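Peroxinectin A (PDB 6ERC) catalyses the hydrogen peroxide-dependent oxidation of phenolic donors, iodide and thiocyanate with a bound haem, as a secreted member of the animal haem peroxidase family. Local coordinates at residues Y267-P272 against T487-E492; Q261-T266 against A467-W472. All coordinates share one frame; numbering follows the deposited sequence.

Interaction 1 of 2, residues Y267-P272 against T487-E492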
ATOM      1  N   TYR A 267       3.742 -12.565  -6.525  1.00 50.52           N
ATOM      2  CA  TYR A 267       5.025 -13.256  -6.477  1.00 51.90           C
ATOM      3  C   TYR A 267       5.505 -13.762  -7.832  1.00 52.57           C
ATOM      4  O   TYR A 267       6.676 -14.139  -7.947  1.00 52.49           O
ATOM      5  CB  TYR A 267       4.951 -14.433  -5.504  1.00 51.96           C
ATOM      6  CG  TYR A 267       4.992 -14.013  -4.053  1.00 51.74           C
ATOM      7  CD1 TYR A 267       3.949 -13.289  -3.490  1.00 51.37           C
ATOM      8  CD2 TYR A 267       6.070 -14.342  -3.244  1.00 51.17           C
ATOM      9  CE1 TYR A 267       3.983 -12.902  -2.166  1.00 49.65           C
ATOM     10  CE2 TYR A 267       6.109 -13.961  -1.918  1.00 49.51           C
ATOM     11  CZ  TYR A 267       5.062 -13.243  -1.385  1.00 48.53           C
ATOM     12  OH  TYR A 267       5.093 -12.862  -0.064  1.00 50.47           O
ATOM     13  N   ASP A 268       4.645 -13.793  -8.848  1.00 54.77           N
ATOM     14  CA  ASP A 268       5.070 -14.168 -10.191  1.00 56.06           C
ATOM     15  C   ASP A 268       5.252 -12.972 -11.113  1.00 56.91           C
ATOM     16  O   ASP A 268       6.046 -13.049 -12.057  1.00 56.64           O
ATOM     17  CB  ASP A 268       4.064 -15.136 -10.828  1.00 56.71           C
ATOM     18  CG  ASP A 268       4.179 -16.549 -10.282  1.00 57.20           C
ATOM     19  OD1 ASP A 268       5.021 -16.784  -9.388  1.00 56.70           O
ATOM     20  OD2 ASP A 268       3.430 -17.430 -10.756  1.00 57.42           O
ATOM     21  N   GLU A 269       4.547 -11.871 -10.860  1.00 57.10           N
ATOM     22  CA  GLU A 269       4.620 -10.688 -11.707  1.00 57.03           C
ATOM     23  C   GLU A 269       5.152  -9.467 -10.973  1.00 55.70           C
ATOM     24  O   GLU A 269       6.126  -8.856 -11.427  1.00 55.78           O
ATOM     25  CB  GLU A 269       3.234 -10.379 -12.296  1.00 56.30           C
ATOM     26  CG  GLU A 269       2.764 -11.389 -13.323  1.00 56.81           C
ATOM     27  CD  GLU A 269       1.404 -11.046 -13.900  1.00 57.62           C
ATOM     28  OE1 GLU A 269       0.383 -11.312 -13.228  1.00 58.08           O
ATOM     29  OE2 GLU A 269       1.353 -10.503 -15.023  1.00 58.59           O
ATOM     30  N   TYR A 270       4.549  -9.096  -9.842  1.00 55.36           N
ATOM     31  CA  TYR A 270       4.888  -7.829  -9.197  1.00 53.49           C
ATOM     32  C   TYR A 270       6.311  -7.845  -8.653  1.00 53.17           C
ATOM     33  O   TYR A 270       7.127  -6.980  -8.990  1.00 54.14           O
ATOM     34  CB  TYR A 270       3.889  -7.524  -8.078  1.00 52.26           C
ATOM     35  CG  TYR A 270       4.139  -6.195  -7.402  1.00 52.00           C
ATOM     36  CD1 TYR A 270       3.707  -5.008  -7.981  1.00 51.61           C
ATOM     37  CD2 TYR A 270       4.809  -6.127  -6.190  1.00 52.01           C
ATOM     38  CE1 TYR A 270       3.936  -3.794  -7.370  1.00 50.48           C
ATOM     39  CE2 TYR A 270       5.043  -4.913  -5.572  1.00 50.65           C
ATOM     40  CZ  TYR A 270       4.603  -3.752  -6.169  1.00 50.47           C
ATOM     41  OH  TYR A 270       4.833  -2.541  -5.562  1.00 51.16           O
ATOM     42  N   LEU A 271       6.629  -8.819  -7.808  1.00 51.89           N
ATOM     43  CA  LEU A 271       7.919  -8.826  -7.133  1.00 50.35           C
ATOM     44  C   LEU A 271       9.059  -9.050  -8.121  1.00 52.89           C
ATOM     45  O   LEU A 271      10.090  -8.374  -8.024  1.00 53.73           O
ATOM     46  CB  LEU A 271       7.936  -9.883  -6.029  1.00 51.36           C
ATOM     47  CG  LEU A 271       6.969  -9.627  -4.871  1.00 51.07           C
ATOM     48  CD1 LEU A 271       6.999 -10.786  -3.886  1.00 50.51           C
ATOM     49  CD2 LEU A 271       7.291  -8.317  -4.158  1.00 51.14           C
ATOM     50  N   PRO A 272       8.937  -9.976  -9.076  1.00 57.19           N
ATOM     51  CA  PRO A 272       9.985 -10.074 -10.104  1.00 57.11           C
ATOM     52  C   PRO A 272      10.227  -8.769 -10.837  1.00 57.97           C
ATOM     53  O   PRO A 272      11.355  -8.519 -11.280  1.00 59.33           O
ATOM     54  CB  PRO A 272       9.451 -11.165 -11.037  1.00 56.76           C
ATOM     55  CG  PRO A 272       8.625 -12.018 -10.151  1.00 55.99           C
ATOM     56  CD  PRO A 272       7.964 -11.078  -9.189  1.00 55.12           C
ATOM     57  N   THR A 487      -6.650 -19.567 -11.940  1.00 59.37           N
ATOM     58  CA  THR A 487      -5.647 -18.553 -11.650  1.00 58.25           C
ATOM     59  C   THR A 487      -4.721 -18.375 -12.846  1.00 58.08           C
ATOM     60  O   THR A 487      -4.061 -19.324 -13.279  1.00 59.27           O
ATOM     61  CB  THR A 487      -4.854 -18.946 -10.407  1.00 57.95           C
ATOM     62  OG1 THR A 487      -5.761 -19.183  -9.324  1.00 58.13           O
ATOM     63  CG2 THR A 487      -3.896 -17.840 -10.018  1.00 57.67           C
ATOM     64  N   THR A 488      -4.668 -17.152 -13.372  1.00 57.66           N
ATOM     65  CA  THR A 488      -3.838 -16.843 -14.529  1.00 57.00           C
ATOM     66  C   THR A 488      -3.044 -15.564 -14.279  1.00 57.99           C
ATOM     67  O   THR A 488      -2.948 -15.102 -13.137  1.00 56.19           O
ATOM     68  CB  THR A 488      -4.710 -16.705 -15.779  1.00 57.63           C
ATOM     69  OG1 THR A 488      -3.884 -16.484 -16.929  1.00 58.02           O
ATOM     70  CG2 THR A 488      -5.697 -15.553 -15.628  1.00 57.14           C
ATOM     71  N   THR A 489      -2.472 -14.988 -15.334  1.00 58.23           N
ATOM     72  CA  THR A 489      -1.753 -13.731 -15.204  1.00 57.93           C
ATOM     73  C   THR A 489      -2.728 -12.565 -15.071  1.00 57.62           C
ATOM     74  O   THR A 489      -3.901 -12.650 -15.443  1.00 57.33           O
ATOM     75  CB  THR A 489      -0.833 -13.493 -16.403  1.00 57.35           C
ATOM     76  OG1 THR A 489      -1.608 -13.449 -17.609  1.00 56.34           O
ATOM     77  CG2 THR A 489       0.213 -14.591 -16.506  1.00 57.52           C
ATOM     78  N   PHE A 490      -2.218 -11.458 -14.530  1.00 56.46           N
ATOM     79  CA  PHE A 490      -3.048 -10.277 -14.325  1.00 54.90           C
ATOM     80  C   PHE A 490      -3.684  -9.818 -15.633  1.00 55.02           C
ATOM     81  O   PHE A 490      -4.863  -9.445 -15.663  1.00 53.57           O
ATOM     82  CB  PHE A 490      -2.197  -9.162 -13.710  1.00 55.07           C
ATOM     83  CG  PHE A 490      -2.980  -7.963 -13.237  1.00 54.24           C
ATOM     84  CD1 PHE A 490      -4.336  -8.040 -12.965  1.00 53.96           C
ATOM     85  CD2 PHE A 490      -2.342  -6.747 -13.062  1.00 53.43           C
ATOM     86  CE1 PHE A 490      -5.035  -6.928 -12.530  1.00 51.79           C
ATOM     87  CE2 PHE A 490      -3.038  -5.637 -12.630  1.00 53.06           C
ATOM     88  CZ  PHE A 490      -4.385  -5.730 -12.364  1.00 51.60           C
ATOM     89  N   ALA A 491      -2.924  -9.853 -16.729  1.00 55.90           N
ATOM     90  CA  ALA A 491      -3.449  -9.396 -18.011  1.00 56.23           C
ATOM     91  C   ALA A 491      -4.676 -10.195 -18.425  1.00 57.46           C
ATOM     92  O   ALA A 491      -5.631  -9.637 -18.979  1.00 57.13           O
ATOM     93  CB  ALA A 491      -2.368  -9.492 -19.086  1.00 56.78           C
ATOM     94  N   GLU A 492      -4.667 -11.505 -18.170  1.00 57.96           N
ATOM     95  CA  GLU A 492      -5.798 -12.341 -18.555  1.00 59.57           C
ATOM     96  C   GLU A 492      -6.990 -12.162 -17.624  1.00 57.36           C
ATOM     97  O   GLU A 492      -8.137 -12.298 -18.064  1.00 59.35           O
ATOM     98  CB  GLU A 492      -5.372 -13.811 -18.598  1.00 59.89           C
ATOM     99  CG  GLU A 492      -4.522 -14.166 -19.812  1.00 59.39           C
ATOM    100  CD  GLU A 492      -5.255 -13.940 -21.125  1.00 61.47           C
ATOM    101  OE1 GLU A 492      -6.506 -13.963 -21.120  1.00 60.53           O
ATOM    102  OE2 GLU A 492      -4.583 -13.733 -22.157  1.00 62.24           O
TER
HETATM  103  O   HOH W   1      -0.328  -9.583 -16.646  1.00 46.99           O

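Interaction 2 of 2, residues Q261-T266 against A467-W472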
ATOM      1  N   GLN A 261      -5.303 -15.896  -6.565  1.00 55.72           N
ATOM      2  CA  GLN A 261      -5.055 -15.021  -7.705  1.00 56.92           C
ATOM      3  C   GLN A 261      -4.265 -13.788  -7.285  1.00 55.94           C
ATOM      4  O   GLN A 261      -3.335 -13.369  -7.985  1.00 53.95           O
ATOM      5  CB  GLN A 261      -6.379 -14.620  -8.355  1.00 54.65           C
ATOM      6  CG  GLN A 261      -6.227 -13.790  -9.620  1.00 55.07           C
ATOM      7  CD  GLN A 261      -5.471 -14.519 -10.714  1.00 56.47           C
ATOM      8  OE1 GLN A 261      -6.062 -15.238 -11.521  1.00 57.74           O
ATOM      9  NE2 GLN A 261      -4.157 -14.336 -10.747  1.00 56.36           N
ATOM     10  N   ILE A 262      -4.617 -13.193  -6.143  1.00 54.70           N
ATOM     11  CA  ILE A 262      -3.867 -12.043  -5.644  1.00 55.39           C
ATOM     12  C   ILE A 262      -2.429 -12.448  -5.345  1.00 54.02           C
ATOM     13  O   ILE A 262      -1.476 -11.774  -5.755  1.00 54.34           O
ATOM     14  CB  ILE A 262      -4.557 -11.448  -4.402  1.00 55.29           C
ATOM     15  CG1 ILE A 262      -5.938 -10.893  -4.770  1.00 55.04           C
ATOM     16  CG2 ILE A 262      -3.695 -10.342  -3.787  1.00 53.35           C
ATOM     17  CD1 ILE A 262      -6.818 -10.580  -3.575  1.00 55.53           C
ATOM     18  N   GLN A 263      -2.251 -13.559  -4.631  1.00 51.93           N
ATOM     19  CA  GLN A 263      -0.910 -13.990  -4.257  1.00 51.18           C
ATOM     20  C   GLN A 263      -0.046 -14.258  -5.484  1.00 52.74           C
ATOM     21  O   GLN A 263       1.115 -13.836  -5.536  1.00 52.49           O
ATOM     22  CB  GLN A 263      -0.995 -15.233  -3.373  1.00 53.31           C
ATOM     23  CG  GLN A 263      -1.557 -14.962  -1.991  1.00 52.63           C
ATOM     24  CD  GLN A 263      -1.582 -16.198  -1.119  1.00 53.79           C
ATOM     25  OE1 GLN A 263      -1.354 -17.315  -1.588  1.00 53.88           O
ATOM     26  NE2 GLN A 263      -1.846 -16.003   0.165  1.00 54.21           N
ATOM     27  N   LYS A 264      -0.596 -14.950  -6.489  1.00 56.85           N
ATOM     28  CA  LYS A 264       0.216 -15.356  -7.635  1.00 56.24           C
ATOM     29  C   LYS A 264       0.709 -14.151  -8.425  1.00 53.65           C
ATOM     30  O   LYS A 264       1.872 -14.107  -8.843  1.00 52.55           O
ATOM     31  CB  LYS A 264      -0.580 -16.294  -8.542  1.00 54.90           C
ATOM     32  CG  LYS A 264       0.281 -17.014  -9.576  1.00 56.35           C
ATOM     33  CD  LYS A 264      -0.565 -17.780 -10.579  1.00 58.87           C
ATOM     34  CE  LYS A 264       0.292 -18.560 -11.564  1.00 59.30           C
ATOM     35  NZ  LYS A 264      -0.545 -19.217 -12.613  1.00 60.15           N
ATOM     36  N   ILE A 265      -0.165 -13.168  -8.654  1.00 52.95           N
ATOM     37  CA  ILE A 265       0.248 -11.961  -9.365  1.00 55.07           C
ATOM     38  C   ILE A 265       1.360 -11.252  -8.603  1.00 53.67           C
ATOM     39  O   ILE A 265       2.287 -10.693  -9.202  1.00 52.81           O
ATOM     40  CB  ILE A 265      -0.964 -11.036  -9.594  1.00 54.32           C
ATOM     41  CG1 ILE A 265      -1.901 -11.648 -10.639  1.00 54.02           C
ATOM     42  CG2 ILE A 265      -0.511  -9.641 -10.036  1.00 53.01           C
ATOM     43  CD1 ILE A 265      -3.241 -10.967 -10.739  1.00 52.75           C
ATOM     44  N   THR A 266       1.290 -11.266  -7.273  1.00 51.98           N
ATOM     45  CA  THR A 266       2.304 -10.590  -6.474  1.00 51.65           C
ATOM     46  C   THR A 266       3.672 -11.241  -6.655  1.00 51.70           C
ATOM     47  O   THR A 266       4.664 -10.555  -6.921  1.00 52.15           O
ATOM     48  CB  THR A 266       1.892 -10.595  -5.000  1.00 52.11           C
ATOM     49  OG1 THR A 266       0.647  -9.900  -4.851  1.00 50.40           O
ATOM     50  CG2 THR A 266       2.951  -9.919  -4.135  1.00 51.29           C
ATOM     51  N   ALA A 467       6.376 -17.676   3.402  1.00 51.70           N
ATOM     52  CA  ALA A 467       6.833 -18.844   4.147  1.00 52.03           C
ATOM     53  C   ALA A 467       6.047 -19.040   5.436  1.00 52.44           C
ATOM     54  O   ALA A 467       5.818 -20.181   5.851  1.00 53.60           O
ATOM     55  CB  ALA A 467       8.324 -18.715   4.450  1.00 52.51           C
ATOM     56  N   GLY A 468       5.634 -17.954   6.080  1.00 51.59           N
ATOM     57  CA  GLY A 468       4.868 -18.045   7.305  1.00 53.42           C
ATOM     58  C   GLY A 468       3.379 -18.213   7.121  1.00 53.22           C
ATOM     59  O   GLY A 468       2.639 -18.228   8.109  1.00 52.96           O
ATOM     60  N   ASP A 469       2.914 -18.344   5.882  1.00 53.01           N
ATOM     61  CA  ASP A 469       1.494 -18.470   5.585  1.00 54.52           C
ATOM     62  C   ASP A 469       1.136 -19.947   5.451  1.00 55.06           C
ATOM     63  O   ASP A 469       1.638 -20.637   4.556  1.00 52.22           O
ATOM     64  CB  ASP A 469       1.142 -17.706   4.309  1.00 53.43           C
ATOM     65  CG  ASP A 469      -0.351 -17.608   4.080  1.00 53.84           C
ATOM     66  OD1 ASP A 469      -1.118 -18.281   4.800  1.00 54.46           O
ATOM     67  OD2 ASP A 469      -0.763 -16.848   3.180  1.00 53.74           O
ATOM     68  N   ARG A 470       0.267 -20.425   6.346  1.00 54.67           N
ATOM     69  CA  ARG A 470      -0.145 -21.824   6.324  1.00 55.90           C
ATOM     70  C   ARG A 470      -1.100 -22.109   5.171  1.00 56.06           C
ATOM     71  O   ARG A 470      -1.178 -23.248   4.700  1.00 54.21           O
ATOM     72  CB  ARG A 470      -0.790 -22.192   7.664  1.00 55.69           C
ATOM     73  CG  ARG A 470      -1.147 -23.666   7.815  1.00 56.88           C
ATOM     74  CD  ARG A 470      -1.519 -24.009   9.255  1.00 57.43           C
ATOM     75  NE  ARG A 470      -2.746 -23.346   9.696  1.00 57.50           N
ATOM     76  CZ  ARG A 470      -3.961 -23.891   9.675  1.00 57.92           C
ATOM     77  NH1 ARG A 470      -4.144 -25.127   9.235  1.00 58.97           N
ATOM     78  NH2 ARG A 470      -5.005 -23.194  10.101  1.00 58.57           N
ATOM     79  N   PHE A 471      -1.821 -21.092   4.700  1.00 56.67           N
ATOM     80  CA  PHE A 471      -2.764 -21.231   3.600  1.00 56.66           C
ATOM     81  C   PHE A 471      -2.184 -20.761   2.267  1.00 56.32           C
ATOM     82  O   PHE A 471      -2.945 -20.433   1.349  1.00 56.04           O
ATOM     83  CB  PHE A 471      -4.046 -20.455   3.910  1.00 57.70           C
ATOM     84  CG  PHE A 471      -4.862 -21.034   5.035  1.00 58.76           C
ATOM     85  CD1 PHE A 471      -4.489 -20.837   6.354  1.00 57.45           C
ATOM     86  CD2 PHE A 471      -6.017 -21.756   4.772  1.00 57.54           C
ATOM     87  CE1 PHE A 471      -5.243 -21.361   7.388  1.00 58.63           C
ATOM     88  CE2 PHE A 471      -6.774 -22.279   5.802  1.00 57.79           C
ATOM     89  CZ  PHE A 471      -6.387 -22.081   7.111  1.00 58.75           C
ATOM     90  N   TRP A 472      -0.858 -20.710   2.142  1.00 55.17           N
ATOM     91  CA  TRP A 472      -0.252 -20.271   0.893  1.00 54.14           C
ATOM     92  C   TRP A 472      -0.644 -21.217  -0.237  1.00 55.32           C
ATOM     93  O   TRP A 472      -0.625 -22.440  -0.080  1.00 54.49           O
ATOM     94  CB  TRP A 472       1.269 -20.200   1.028  1.00 53.16           C
ATOM     95  CG  TRP A 472       1.919 -19.584  -0.170  1.00 53.32           C
ATOM     96  CD1 TRP A 472       2.625 -20.228  -1.145  1.00 53.88           C
ATOM     97  CD2 TRP A 472       1.905 -18.200  -0.531  1.00 53.31           C
ATOM     98  NE1 TRP A 472       3.056 -19.327  -2.090  1.00 52.31           N
ATOM     99  CE2 TRP A 472       2.623 -18.075  -1.736  1.00 52.58           C
ATOM    100  CE3 TRP A 472       1.354 -17.054   0.049  1.00 52.53           C
ATOM    101  CZ2 TRP A 472       2.811 -16.849  -2.367  1.00 52.35           C
ATOM    102  CZ3 TRP A 472       1.539 -15.840  -0.579  1.00 51.17           C
ATOM    103  CH2 TRP A 472       2.259 -15.746  -1.775  1.00 51.61           C
TER

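Interaction 1 of 2, residues Y267-P272 against T487-E492
E269, on the long helix 247-275, offers its carboxylate to F490 at the start of helix 490-497, an example of an acidic group placed against a helix N-terminus within the largely helical animal haem peroxidase fold. The backbone N of F490 donates to E269 OE1 over 2.9 Å, nearly straight at 163°. The amide comes in on the syn side of the oxygen and only 16° out of the carboxylate plane. OE1 also rests 3.4 Å from F490 CB, while OE2 lies 4.0 Å from CB of T489, the residue in the N-cap position. The first amides of a helix carry partial positive charge, which would favour the ionised carboxylate. E269 reaches across to helix 490-497 because its chain is extended beyond CG (chi2 -179°), crossing the F490 side chain at about a right angle. Cutting E269 back to alanine is likely to strip the F490 amide of its acceptor and a bridging water of its carboxylate partner, and to open a gap between the helices. Further out, F509 touches E269, and the F490 ring leads away from the glutamate to meet W75 and I265. E269 lies within a wider, pi-type turn at 267-270; Y270, the next residue, touches the haem and stacks on F72. At the helix start a water links the second oxygen of the same carboxylate, E269 OE2, to A491 N.

Interaction 2 of 2, residues Q261-T266 against A467-W472
The primary amide of Q263 lies almost flat over the indole of W472, the two planes only 21° apart, with its carbonyl oxygen rather than its nitrogen above the ring. Q263 OE1 sits 3.2 Å above the plane, offset toward the rim, and Q263 CD comes within 3.2 Å of W472 CZ3. The overlap continues down the aliphatic part of the glutamine, whose CB is 3.7 Å from W472 CH2. With its chain extended beyond CG (chi2 -178°), the glutamine runs alongside the tryptophan in the opposite sense; the pair joins helix 247-275 to the loop between helices 452-467 and 476-481. Beyond the ring, Q263 NE2 makes a weak, bent bond of 3.3 Å to D469 OD2, while its stronger partner is the carbonyl of I150, beside the sodium-binding residues Y149 and D151. The amide and carboxylate planes stand 81° apart. D469 shapes its own loop: OD1 accepts from F471 N over 2.9 Å, from above the carboxylate plane, making an Asx turn inside the type I turn that runs from D469 to W472. N12 also donates to OD1, and R5 forms a salt bridge with OD2. The indole is positioned in turn by W472 NE1 bonding to E474 and by an edge-to-face meeting with Y267. The salt bridge to R5 probably keeps the buried D469 ionised, and the two acceptors at NE2, one strong and one weak, are consistent with the modelled sense of the glutamine amide, NE2 toward the acceptors and OE1 over the ring.

How the interactions relate
Interactions 1 and 2 draw on consecutive parts of one helix, 247-275, and their centres lie 12 Å apart on the same side of the molecule. Along the chain the segments alternate: 261-266, 267-272, then 467-472 and 487-492 some two hundred residues later. L271 N and T266 O probably share a backbone bond that carries the helix from one contact to the other. A cross-link reinforces the pairing, with Q261 NE2 probably bonded to T488 O. A disulfide between C257 and C485 ties the same helix to the same late region, so a helix that touches the haem through Y270 is tied at several points to the chain between 467 and 492.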